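PDB 2IVF: ethylbenzene dehydrogenase alpha-subunit from Aromatoleum aromaticum, which is the molybdenum-cofactor-bearing alpha-subunit of a molybdopterin oxidoreductase, holding a molybdenum atom, two pterin guanine dinucleotides and an iron/sulfur cluster. Local coordinates for residues A[168-173]-A[646-651]; A[195-200]-A[485-490]; A[633-638]-A[685-690]. All blocks are in the same frame, centred on the assembly; numbering follows the deposited sequence.

Contact 1: A[168-173]-A[646-651]; sequences GDIADS and ADIVLP
Ile170 of helix 163-181 pushes the end of its side chain onto strand 648-651, where its CD1 methyl meets one branch each of Ile648 and Leu650. The tight part lies at Leu650: the two side chains reach for each other tip to tip, with Ile170 CD1 3.6 Å from Leu650 CD1. Ile648 comes in at a slant and offers its CG2 branch, 3.9 Å from Ile170 CD1. Ile170 gains this reach because its CG1 stands anti to the carbonyl carbon and the chain then runs on extended (chi2 163°), carrying CD1 well out from the helix. Toward the partly exposed side the packing is looser. There Asp169 crosses Ile648 at about a right angle, and its OD2 lies 4.0 Å from Ile648 CD1, a mere van der Waals touch; the charge of that carboxylate is met by a salt bridge to Lys148. The short helix and strand axes pass 10.2 Å apart at 127°, so the helix runs slantwise over the sheet. Ile694 of helix 687-704 touches both Ile170 and Leu650, and Phe633 of the adjacent strand 631-636 also packs on Ile170.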
loop_
_atom_site.group_PDB
_atom_site.type_symbol
_atom_site.label_atom_id
_atom_site.label_comp_id
_atom_site.label_asym_id
_atom_site.label_seq_id
_atom_site.Cartn_x
_atom_site.Cartn_y
_atom_site.Cartn_z
ATOM N N GLY A 168 -12.850 12.723 32.265
ATOM C CA GLY A 168 -13.440 13.801 33.064
ATOM C C GLY A 168 -13.298 15.173 32.416
ATOM O O GLY A 168 -14.258 15.960 32.377
ATOM N N ASP A 169 -12.112 15.475 31.899
ATOM C CA ASP A 169 -11.913 16.784 31.241
ATOM C C ASP A 169 -12.762 16.860 30.001
ATOM O O ASP A 169 -13.326 17.902 29.683
ATOM C CB ASP A 169 -10.466 17.023 30.810
ATOM C CG ASP A 169 -9.520 17.228 31.975
ATOM O OD1 ASP A 169 -9.981 17.351 33.125
ATOM O OD2 ASP A 169 -8.299 17.267 31.705
ATOM N N ILE A 170 -12.827 15.758 29.267
ATOM C CA ILE A 170 -13.638 15.734 28.072
ATOM C C ILE A 170 -15.104 15.972 28.410
ATOM O O ILE A 170 -15.787 16.766 27.744
ATOM C CB ILE A 170 -13.488 14.411 27.315
ATOM C CG1 ILE A 170 -12.058 14.290 26.782
ATOM C CG2 ILE A 170 -14.528 14.347 26.202
ATOM C CD1 ILE A 170 -11.643 12.871 26.359
ATOM N N ALA A 171 -15.590 15.286 29.435
ATOM C CA ALA A 171 -16.982 15.407 29.836
ATOM C C ALA A 171 -17.312 16.804 30.290
ATOM O O ALA A 171 -18.370 17.349 29.976
ATOM C CB ALA A 171 -17.262 14.447 30.969
ATOM N N ASP A 172 -16.425 17.378 31.086
ATOM C CA ASP A 172 -16.627 18.763 31.496
ATOM C C ASP A 172 -16.696 19.708 30.301
ATOM O O ASP A 172 -17.490 20.655 30.320
ATOM C CB ASP A 172 -15.526 19.207 32.436
ATOM C CG ASP A 172 -15.812 18.868 33.880
ATOM O OD1 ASP A 172 -16.986 18.677 34.287
ATOM O OD2 ASP A 172 -14.826 18.797 34.623
ATOM N N SER A 173 -15.853 19.506 29.294
ATOM C CA SER A 173 -15.884 20.412 28.133
ATOM C C SER A 173 -17.211 20.248 27.338
ATOM O O SER A 173 -17.793 21.228 26.839
ATOM C CB SER A 173 -14.680 20.199 27.237
ATOM O OG SER A 173 -14.866 19.022 26.464
ATOM N N ALA A 646 -4.102 17.989 19.739
ATOM C CA ALA A 646 -5.170 17.727 20.678
ATOM C C ALA A 646 -4.813 18.182 22.086
ATOM O O ALA A 646 -3.638 18.372 22.449
ATOM C CB ALA A 646 -5.483 16.223 20.685
ATOM N N ASP A 647 -5.843 18.364 22.893
ATOM C CA ASP A 647 -5.686 18.622 24.291
ATOM C C ASP A 647 -5.572 17.343 25.065
ATOM O O ASP A 647 -4.892 17.316 26.074
ATOM C CB ASP A 647 -6.864 19.427 24.799
ATOM C CG ASP A 647 -7.054 20.692 24.014
ATOM O OD1 ASP A 647 -6.059 21.439 23.804
ATOM O OD2 ASP A 647 -8.198 20.927 23.600
ATOM N N ILE A 648 -6.252 16.298 24.587
ATOM C CA ILE A 648 -6.326 15.015 25.260
ATOM C C ILE A 648 -6.236 13.940 24.183
ATOM O O ILE A 648 -6.937 14.002 23.168
ATOM C CB ILE A 648 -7.686 14.851 26.026
ATOM C CG1 ILE A 648 -7.833 15.843 27.168
ATOM C CG2 ILE A 648 -7.835 13.411 26.554
ATOM C CD1 ILE A 648 -6.831 15.695 28.307
ATOM N N VAL A 649 -5.370 12.954 24.383
ATOM C CA VAL A 649 -5.314 11.814 23.491
ATOM C C VAL A 649 -5.602 10.577 24.332
ATOM O O VAL A 649 -4.943 10.353 25.373
ATOM C CB VAL A 649 -3.951 11.718 22.793
ATOM C CG1 VAL A 649 -3.893 10.481 21.881
ATOM C CG2 VAL A 649 -3.660 13.020 22.000
ATOM N N LEU A 650 -6.588 9.784 23.876
ATOM C CA LEU A 650 -7.052 8.596 24.588
ATOM C C LEU A 650 -6.560 7.371 23.835
ATOM O O LEU A 650 -6.841 7.244 22.625
ATOM C CB LEU A 650 -8.558 8.569 24.586
ATOM C CG LEU A 650 -9.235 9.723 25.305
ATOM C CD1 LEU A 650 -10.720 9.543 25.196
ATOM C CD2 LEU A 650 -8.774 9.814 26.757
ATOM N N PRO A 651 -5.804 6.492 24.492
ATOM C CA PRO A 651 -5.212 5.378 23.714
ATOM C C PRO A 651 -6.186 4.238 23.414
ATOM O O PRO A 651 -6.875 3.801 24.301
ATOM C CB PRO A 651 -4.117 4.851 24.631
ATOM C CG PRO A 651 -4.639 5.088 26.013
ATOM C CD PRO A 651 -5.402 6.445 25.894
#

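Contact 2: A[195-200]-A[485-490]; sequences AGSIAW and DDNMVY. With MD1 (phosphoric acid 4-(2-amino-4-oxo-3,4,5,6,-tetrahydro-pteridin-6-yl)-2-hydroxy-3,4-dimercapto-but-3-en-yl ester guanylate ester), chain N.
Behind the guanine end of the MD1 pocket, the first turn of helix 197-210 packs on the first turn of helix 486-493, and Met488 carries most of the meeting. Its CG lies 3.4 Å from Ser197 CB, tighter than usual for two carbons. The sulfur follows along the same residue, with Met488 SD 3.7 Å from Ser197 CB. Met488 then crosses Trp200 at about a right angle: its CB sits 3.9 Å from Trp200 CE3, approaching the indole obliquely. SD lies 5.1 Å from the centroid of the five-membered ring of Trp200, 45° off the ring normal, an oblique Met-aromatic contact. The indole is brought there by a CG anti to the backbone N (chi1 -169°); the Trp200 ring also meets that of Phe204, their planes about 30° apart. Beside the methionine, Asn487 ND2 comes no nearer than 3.8 Å to Ser197 CB. The serine hydroxyl is instead held by Glu660, whose OE1 is hydrogen-bonded to Ser197 OG and whose OE2 is hydrogen-bonded to the backbone N of Ile198, gripping the start of the helix by side chain and main chain together. Just before this start, Ala195 faces the ligand: its CA is 3.3 Å from MD1 C6, and Gly196 occupies the N-cap position. A loop that touches a guanine and passes at once into a helix N-terminus, with a second helix packed against its first turn, is here part of a dinucleotide-binding pocket in a molybdopterin oxidoreductase fold.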
loop_
_atom_site.group_PDB
_atom_site.type_symbol
_atom_site.label_atom_id
_atom_site.label_comp_id
_atom_site.label_asym_id
_atom_site.label_seq_id
_atom_site.Cartn_x
_atom_site.Cartn_y
_atom_site.Cartn_z
ATOM N N ALA A 195 -11.035 2.510 12.691
ATOM C CA ALA A 195 -10.927 2.054 14.078
ATOM C C ALA A 195 -11.820 0.850 14.273
ATOM O O ALA A 195 -11.776 0.222 15.320
ATOM C CB ALA A 195 -11.358 3.172 15.036
ATOM N N GLY A 196 -12.673 0.588 13.282
ATOM C CA GLY A 196 -13.612 -0.518 13.338
ATOM C C GLY A 196 -15.050 -0.046 13.210
ATOM O O GLY A 196 -15.382 1.057 13.595
ATOM N N SER A 197 -15.869 -0.911 12.635
ATOM C CA SER A 197 -17.312 -0.705 12.514
ATOM C C SER A 197 -17.930 -0.408 13.859
ATOM O O SER A 197 -18.853 0.405 13.940
ATOM C CB SER A 197 -17.974 -1.942 11.857
ATOM O OG SER A 197 -17.790 -3.088 12.635
ATOM N N ILE A 198 -17.407 -1.029 14.917
ATOM C CA ILE A 198 -17.949 -0.861 16.242
ATOM C C ILE A 198 -17.529 0.506 16.770
ATOM O O ILE A 198 -18.324 1.212 17.330
ATOM C CB ILE A 198 -17.482 -1.984 17.195
ATOM C CG1 ILE A 198 -17.941 -3.381 16.718
ATOM C CG2 ILE A 198 -17.969 -1.738 18.636
ATOM C CD1 ILE A 198 -17.217 -4.544 17.398
ATOM N N ALA A 199 -16.284 0.893 16.526
ATOM C CA ALA A 199 -15.837 2.257 16.862
ATOM C C ALA A 199 -16.626 3.323 16.095
ATOM O O ALA A 199 -16.978 4.339 16.642
ATOM C CB ALA A 199 -14.356 2.378 16.544
ATOM N N TRP A 200 -16.916 3.078 14.817
ATOM C CA TRP A 200 -17.743 4.011 14.021
ATOM C C TRP A 200 -19.161 4.092 14.622
ATOM O O TRP A 200 -19.700 5.198 14.910
ATOM C CB TRP A 200 -17.783 3.617 12.521
ATOM C CG TRP A 200 -18.395 4.733 11.746
ATOM C CD1 TRP A 200 -17.751 5.780 11.159
ATOM C CD2 TRP A 200 -19.792 5.004 11.617
ATOM N NE1 TRP A 200 -18.659 6.641 10.600
ATOM C CE2 TRP A 200 -19.917 6.188 10.867
ATOM C CE3 TRP A 200 -20.943 4.304 11.970
ATOM C CZ2 TRP A 200 -21.148 6.728 10.514
ATOM C CZ3 TRP A 200 -22.208 4.892 11.656
ATOM C CH2 TRP A 200 -22.269 6.075 10.923
ATOM N N ASP A 485 -24.114 -1.576 5.279
ATOM C CA ASP A 485 -23.572 -0.991 6.469
ATOM C C ASP A 485 -24.594 -1.116 7.604
ATOM O O ASP A 485 -24.487 -0.437 8.603
ATOM C CB ASP A 485 -23.160 0.454 6.191
ATOM C CG ASP A 485 -24.330 1.357 5.864
ATOM O OD1 ASP A 485 -25.490 0.874 5.781
ATOM O OD2 ASP A 485 -24.061 2.568 5.677
ATOM N N ASP A 486 -25.534 -2.052 7.465
ATOM C CA ASP A 486 -26.588 -2.257 8.462
ATOM C C ASP A 486 -26.010 -2.481 9.862
ATOM O O ASP A 486 -26.535 -1.961 10.873
ATOM C CB ASP A 486 -27.487 -3.441 8.067
ATOM C CG ASP A 486 -28.262 -3.185 6.781
ATOM O OD1 ASP A 486 -27.660 -2.639 5.844
ATOM O OD2 ASP A 486 -29.448 -3.533 6.688
ATOM N N ASN A 487 -24.914 -3.235 9.911
ATOM C CA ASN A 487 -24.298 -3.594 11.200
ATOM C C ASN A 487 -23.890 -2.352 11.985
ATOM O O ASN A 487 -24.059 -2.305 13.189
ATOM C CB ASN A 487 -23.116 -4.566 11.038
ATOM C CG ASN A 487 -22.035 -4.048 10.122
ATOM O OD1 ASN A 487 -22.313 -3.603 9.018
ATOM N ND2 ASN A 487 -20.793 -4.072 10.587
ATOM N N MET A 488 -23.422 -1.333 11.273
ATOM C CA MET A 488 -23.044 -0.074 11.886
ATOM C C MET A 488 -24.231 0.831 12.128
ATOM O O MET A 488 -24.374 1.391 13.244
ATOM C CB MET A 488 -22.026 0.631 11.013
ATOM C CG MET A 488 -20.716 -0.028 11.073
ATOM S SD MET A 488 -19.562 0.781 9.985
ATOM C CE MET A 488 -19.765 -0.138 8.462
ATOM N N VAL A 489 -25.118 0.994 11.144
ATOM C CA VAL A 489 -26.178 1.997 11.361
ATOM C C VAL A 489 -27.233 1.543 12.348
ATOM O O VAL A 489 -27.712 2.360 13.096
ATOM C CB VAL A 489 -26.800 2.571 10.068
ATOM C CG1 VAL A 489 -25.694 2.937 9.054
ATOM C CG2 VAL A 489 -27.765 1.599 9.483
ATOM N N TYR A 490 -27.604 0.269 12.401
ATOM C CA TYR A 490 -28.546 -0.178 13.460
ATOM C C TYR A 490 -27.909 -0.142 14.850
ATOM O O TYR A 490 -28.555 0.251 15.851
ATOM C CB TYR A 490 -29.105 -1.576 13.192
ATOM C CG TYR A 490 -30.100 -1.640 12.069
ATOM C CD1 TYR A 490 -31.450 -1.432 12.304
ATOM C CD2 TYR A 490 -29.700 -1.930 10.781
ATOM C CE1 TYR A 490 -32.369 -1.495 11.264
ATOM C CE2 TYR A 490 -30.590 -1.971 9.748
ATOM C CZ TYR A 490 -31.912 -1.775 9.983
ATOM O OH TYR A 490 -32.825 -1.819 8.955
HETATM P PB MD1 N . -8.453 9.819 7.378
HETATM O O3B MD1 N . -7.124 8.964 7.453
HETATM O O1B MD1 N . -9.579 8.902 7.693
HETATM O O2B MD1 N . -8.312 11.154 8.003
HETATM O O3A MD1 N . -8.530 10.121 5.823
HETATM C C10 MD1 N . -9.209 9.254 4.889
HETATM C C11 MD1 N . -8.866 9.840 3.529
HETATM O O11 MD1 N . -7.496 9.372 3.284
HETATM C C12 MD1 N . -9.763 9.261 2.468
HETATM S S12 MD1 N . -10.681 7.842 2.736
HETATM C C13 MD1 N . -9.828 9.812 1.213
HETATM S S13 MD1 N . -10.782 9.155 -0.014
HETATM C C14 MD1 N . -9.089 11.041 0.842
HETATM N N15 MD1 N . -8.133 10.971 -0.210
HETATM C C16 MD1 N . -7.327 12.037 -0.514
HETATM C C15 MD1 N . -6.515 11.923 -1.627
HETATM O O14 MD1 N . -6.521 10.886 -2.343
HETATM N N17 MD1 N . -5.680 12.973 -1.833
HETATM C C17 MD1 N . -5.706 14.107 -1.021
HETATM N N16 MD1 N . -4.864 15.082 -1.335
HETATM N N18 MD1 N . -6.544 14.201 0.024
HETATM C C20 MD1 N . -7.347 13.190 0.274
HETATM N N8 MD1 N . -8.233 13.300 1.298
HETATM C C7 MD1 N . -9.117 12.255 1.738
HETATM P PA MD1 N . -5.867 8.969 8.458
HETATM O O1A MD1 N . -5.283 7.598 8.347
HETATM O O2A MD1 N . -4.996 10.107 8.089
HETATM O "O5'" MD1 N . -6.447 9.209 9.906
HETATM C "C5'" MD1 N . -7.174 8.129 10.482
HETATM C "C4'" MD1 N . -6.667 7.860 11.839
HETATM O "O4'" MD1 N . -7.351 6.673 12.222
HETATM C "C1'" MD1 N . -6.453 6.023 13.122
HETATM N N9 MD1 N . -6.739 4.598 13.340
HETATM C C4 MD1 N . -7.297 4.133 14.449
HETATM N N3 MD1 N . -7.728 4.803 15.544
HETATM C C2 MD1 N . -8.282 4.138 16.559
HETATM N N2 MD1 N . -8.732 4.802 17.657
HETATM N N1 MD1 N . -8.320 2.759 16.490
HETATM C C6 MD1 N . -7.899 2.019 15.412
HETATM O O6 MD1 N . -8.045 0.797 15.424
HETATM C C5 MD1 N . -7.367 2.736 14.328
HETATM N N7 MD1 N . -6.843 2.405 13.153
HETATM C C8 MD1 N . -6.476 3.545 12.561
HETATM C "C2'" MD1 N . -5.081 6.170 12.471
HETATM O "O2'" MD1 N . -3.980 6.078 13.409
HETATM C "C3'" MD1 N . -5.172 7.527 11.757
HETATM O "O3'" MD1 N . -4.402 8.553 12.436
#

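Contact 3: A[633-638]-A[685-690]; sequences FALETR and REEWDA. With MD1 (phosphoric acid 4-(2-amino-4-oxo-3,4,5,6,-tetrahydro-pteridin-6-yl)-2-hydroxy-3,4-dimercapto-but-3-en-yl ester guanylate ester), chain N.
Apolar contact between the two segments is narrow: Leu635 CD2 reaches Ala690 CB at 4.0 Å and brushes the backbone of Glu687 on the first turn of helix 687-704. On the base, Thr637 CG2 comes 3.2 Å from MD1 N1, a van der Waals contact. The polar work is done through MD1, whose guanine bridges strand and helix. Its amino group N2 gives a nearly straight bond to the backbone O of Leu635 (2.8 Å, 166°) and a more bent one to Glu687 OE2. The same carboxylate oxygen takes MD1 N1 at 2.7 Å, so one acceptor collects both donors of the base. Glu687 swings to the base through a bend at chi2 (79°), and Lys658 forms a salt bridge to the same OE2, probably helping to keep it charged. The C-terminal end of strand 631-636 and the start of helix 687-704 form part of the guanosine end of the MD1 pocket of this molybdopterin oxidoreductase; the likeness to Rossmann-type sites is limited to the nucleotide's place at a C-terminal strand end. Ribose binding falls to the residues that follow. Glu636 takes the two hydroxyls separately, MD1 O2' on OE1 and MD1 O3' on OE2 (2.6 Å). Arg638 lies with its guanidinium edge to the sugar: NE donates to MD1 O2' (2.8 Å) and NH2 to MD1 O3' (2.7 Å). Glu636 OE1 also accepts the backbone N of Arg638, from above the carboxylate plane, which probably helps hold the carboxylate in place. Arg638 NH2 is also salt-bridged to Asp922.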
loop_
_atom_site.group_PDB
_atom_site.type_symbol
_atom_site.label_atom_id
_atom_site.label_comp_id
_atom_site.label_asym_id
_atom_site.label_seq_id
_atom_site.Cartn_x
_atom_site.Cartn_y
_atom_site.Cartn_z
ATOM N N PHE A 633 -10.113 16.389 21.459
ATOM C CA PHE A 633 -9.672 15.109 21.988
ATOM C C PHE A 633 -9.683 14.064 20.903
ATOM O O PHE A 633 -10.497 14.105 19.967
ATOM C CB PHE A 633 -10.471 14.686 23.218
ATOM C CG PHE A 633 -11.931 14.331 22.937
ATOM C CD1 PHE A 633 -12.876 15.322 22.766
ATOM C CD2 PHE A 633 -12.346 13.006 22.860
ATOM C CE1 PHE A 633 -14.221 15.002 22.570
ATOM C CE2 PHE A 633 -13.688 12.698 22.612
ATOM C CZ PHE A 633 -14.611 13.692 22.474
ATOM N N ALA A 634 -8.739 13.146 21.019
ATOM C CA ALA A 634 -8.527 12.139 20.024
ATOM C C ALA A 634 -8.642 10.773 20.658
ATOM O O ALA A 634 -8.133 10.551 21.773
ATOM C CB ALA A 634 -7.181 12.290 19.407
ATOM N N LEU A 635 -9.296 9.875 19.923
ATOM C CA LEU A 635 -9.311 8.465 20.229
ATOM C C LEU A 635 -8.432 7.818 19.196
ATOM O O LEU A 635 -8.863 7.597 18.057
ATOM C CB LEU A 635 -10.704 7.888 20.160
ATOM C CG LEU A 635 -11.554 8.084 21.397
ATOM C CD1 LEU A 635 -11.996 9.504 21.444
ATOM C CD2 LEU A 635 -12.768 7.112 21.377
ATOM N N GLU A 636 -7.193 7.551 19.599
ATOM C CA GLU A 636 -6.167 7.118 18.677
ATOM C C GLU A 636 -5.380 5.922 19.135
ATOM O O GLU A 636 -5.180 5.666 20.334
ATOM C CB GLU A 636 -5.199 8.292 18.419
ATOM C CG GLU A 636 -5.439 9.072 17.143
ATOM C CD GLU A 636 -5.186 8.342 15.859
ATOM O OE1 GLU A 636 -4.776 7.139 15.839
ATOM O OE2 GLU A 636 -5.402 9.010 14.821
ATOM N N THR A 637 -4.895 5.188 18.156
ATOM C CA THR A 637 -3.896 4.171 18.364
ATOM C C THR A 637 -2.515 4.730 18.107
ATOM O O THR A 637 -1.511 4.169 18.554
ATOM C CB THR A 637 -4.096 3.017 17.382
ATOM O OG1 THR A 637 -4.161 3.555 16.063
ATOM C CG2 THR A 637 -5.394 2.279 17.702
ATOM N N ARG A 638 -2.471 5.848 17.398
ATOM C CA ARG A 638 -1.266 6.316 16.787
ATOM C C ARG A 638 -1.170 7.851 16.961
ATOM O O ARG A 638 -2.190 8.557 17.030
ATOM C CB ARG A 638 -1.347 5.889 15.316
ATOM C CG ARG A 638 -0.226 6.235 14.397
ATOM C CD ARG A 638 -0.639 5.963 12.929
ATOM N NE ARG A 638 -1.475 7.063 12.480
ATOM C CZ ARG A 638 -1.017 8.178 11.917
ATOM N NH1 ARG A 638 0.283 8.368 11.689
ATOM N NH2 ARG A 638 -1.864 9.120 11.620
ATOM N N ARG A 685 -7.795 1.155 25.267
ATOM C CA ARG A 685 -9.176 0.695 25.407
ATOM C C ARG A 685 -9.836 0.532 24.034
ATOM O O ARG A 685 -9.410 1.140 23.051
ATOM C CB ARG A 685 -9.984 1.712 26.184
ATOM C CG ARG A 685 -9.700 1.750 27.662
ATOM C CD ARG A 685 -10.674 2.614 28.356
ATOM N NE ARG A 685 -10.295 2.805 29.754
ATOM C CZ ARG A 685 -10.965 2.324 30.785
ATOM N NH1 ARG A 685 -12.062 1.591 30.616
ATOM N NH2 ARG A 685 -10.518 2.560 32.001
ATOM N N GLU A 686 -10.860 -0.316 23.969
ATOM C CA GLU A 686 -11.703 -0.363 22.784
ATOM C C GLU A 686 -12.455 0.941 22.725
ATOM O O GLU A 686 -12.806 1.512 23.754
ATOM C CB GLU A 686 -12.699 -1.522 22.835
ATOM C CG GLU A 686 -12.024 -2.861 23.034
ATOM C CD GLU A 686 -12.915 -4.027 23.306
ATOM O OE1 GLU A 686 -14.015 -3.885 23.941
ATOM O OE2 GLU A 686 -12.427 -5.145 22.939
ATOM N N GLU A 687 -12.758 1.395 21.523
ATOM C CA GLU A 687 -13.356 2.727 21.361
ATOM C C GLU A 687 -14.757 2.790 21.952
ATOM O O GLU A 687 -15.146 3.803 22.576
ATOM C CB GLU A 687 -13.401 3.116 19.872
ATOM C CG GLU A 687 -12.027 3.412 19.203
ATOM C CD GLU A 687 -11.274 2.180 18.841
ATOM O OE1 GLU A 687 -11.866 1.087 18.908
ATOM O OE2 GLU A 687 -10.093 2.281 18.460
ATOM N N TRP A 688 -15.530 1.725 21.791
ATOM C CA TRP A 688 -16.874 1.660 22.408
ATOM C C TRP A 688 -16.801 1.888 23.918
ATOM O O TRP A 688 -17.581 2.667 24.482
ATOM C CB TRP A 688 -17.545 0.304 22.110
ATOM C CG TRP A 688 -18.924 0.216 22.612
ATOM C CD1 TRP A 688 -19.331 -0.125 23.883
ATOM C CD2 TRP A 688 -20.111 0.437 21.858
ATOM N NE1 TRP A 688 -20.697 -0.064 23.960
ATOM C CE2 TRP A 688 -21.199 0.243 22.721
ATOM C CE3 TRP A 688 -20.363 0.775 20.525
ATOM C CZ2 TRP A 688 -22.522 0.433 22.313
ATOM C CZ3 TRP A 688 -21.682 0.911 20.115
ATOM C CH2 TRP A 688 -22.735 0.750 21.005
ATOM N N ASP A 689 -15.860 1.194 24.562
ATOM C CA ASP A 689 -15.633 1.298 26.005
ATOM C C ASP A 689 -15.167 2.712 26.401
ATOM O O ASP A 689 -15.725 3.323 27.320
ATOM C CB ASP A 689 -14.592 0.265 26.426
ATOM C CG ASP A 689 -14.220 0.397 27.868
ATOM O OD1 ASP A 689 -15.139 0.511 28.706
ATOM O OD2 ASP A 689 -13.010 0.385 28.137
ATOM N N ALA A 690 -14.201 3.244 25.646
ATOM C CA ALA A 690 -13.721 4.642 25.800
ATOM C C ALA A 690 -14.850 5.642 25.738
ATOM O O ALA A 690 -14.964 6.502 26.632
ATOM C CB ALA A 690 -12.678 4.974 24.716
HETATM P PB MD1 N . -8.453 9.819 7.378
HETATM O O3B MD1 N . -7.124 8.964 7.453
HETATM O O1B MD1 N . -9.579 8.902 7.693
HETATM O O2B MD1 N . -8.312 11.154 8.003
HETATM O O3A MD1 N . -8.530 10.121 5.823
HETATM C C10 MD1 N . -9.209 9.254 4.889
HETATM C C11 MD1 N . -8.866 9.840 3.529
HETATM O O11 MD1 N . -7.496 9.372 3.284
HETATM C C12 MD1 N . -9.763 9.261 2.468
HETATM S S12 MD1 N . -10.681 7.842 2.736
HETATM C C13 MD1 N . -9.828 9.812 1.213
HETATM S S13 MD1 N . -10.782 9.155 -0.014
HETATM C C14 MD1 N . -9.089 11.041 0.842
HETATM N N15 MD1 N . -8.133 10.971 -0.210
HETATM C C16 MD1 N . -7.327 12.037 -0.514
HETATM C C15 MD1 N . -6.515 11.923 -1.627
HETATM O O14 MD1 N . -6.521 10.886 -2.343
HETATM N N17 MD1 N . -5.680 12.973 -1.833
HETATM C C17 MD1 N . -5.706 14.107 -1.021
HETATM N N16 MD1 N . -4.864 15.082 -1.335
HETATM N N18 MD1 N . -6.544 14.201 0.024
HETATM C C20 MD1 N . -7.347 13.190 0.274
HETATM N N8 MD1 N . -8.233 13.300 1.298
HETATM C C7 MD1 N . -9.117 12.255 1.738
HETATM P PA MD1 N . -5.867 8.969 8.458
HETATM O O1A MD1 N . -5.283 7.598 8.347
HETATM O O2A MD1 N . -4.996 10.107 8.089
HETATM O "O5'" MD1 N . -6.447 9.209 9.906
HETATM C "C5'" MD1 N . -7.174 8.129 10.482
HETATM C "C4'" MD1 N . -6.667 7.860 11.839
HETATM O "O4'" MD1 N . -7.351 6.673 12.222
HETATM C "C1'" MD1 N . -6.453 6.023 13.122
HETATM N N9 MD1 N . -6.739 4.598 13.340
HETATM C C4 MD1 N . -7.297 4.133 14.449
HETATM N N3 MD1 N . -7.728 4.803 15.544
HETATM C C2 MD1 N . -8.282 4.138 16.559
HETATM N N2 MD1 N . -8.732 4.802 17.657
HETATM N N1 MD1 N . -8.320 2.759 16.490
HETATM C C6 MD1 N . -7.899 2.019 15.412
HETATM O O6 MD1 N . -8.045 0.797 15.424
HETATM C C5 MD1 N . -7.367 2.736 14.328
HETATM N N7 MD1 N . -6.843 2.405 13.153
HETATM C C8 MD1 N . -6.476 3.545 12.561
HETATM C "C2'" MD1 N . -5.081 6.170 12.471
HETATM O "O2'" MD1 N . -3.980 6.078 13.409
HETATM C "C3'" MD1 N . -5.172 7.527 11.757
HETATM O "O3'" MD1 N . -4.402 8.553 12.436
#

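In the fold
All three contacts belong to the molybdopterin oxidoreductase part of the chain. Contacts 1 and 3 are the closest pair, their centres about 11 Å apart, and share one mixed sheet in which strands 648-651 and 631-636 are parallel neighbours; their segments alternate along the chain. Contact 2 comes wholly before contact 3, within the long excursion between 168-173 and 646-651. Its centre is about 15 Å from that of contact 3, which it touches where Ala199 packs on Glu687, and about 23 Å from that of contact 1. Both contacts 2 and 3 touch the guanine of MD1, whereas contact 1 joins helix 163-181 to the sheet that contact 3 also reaches.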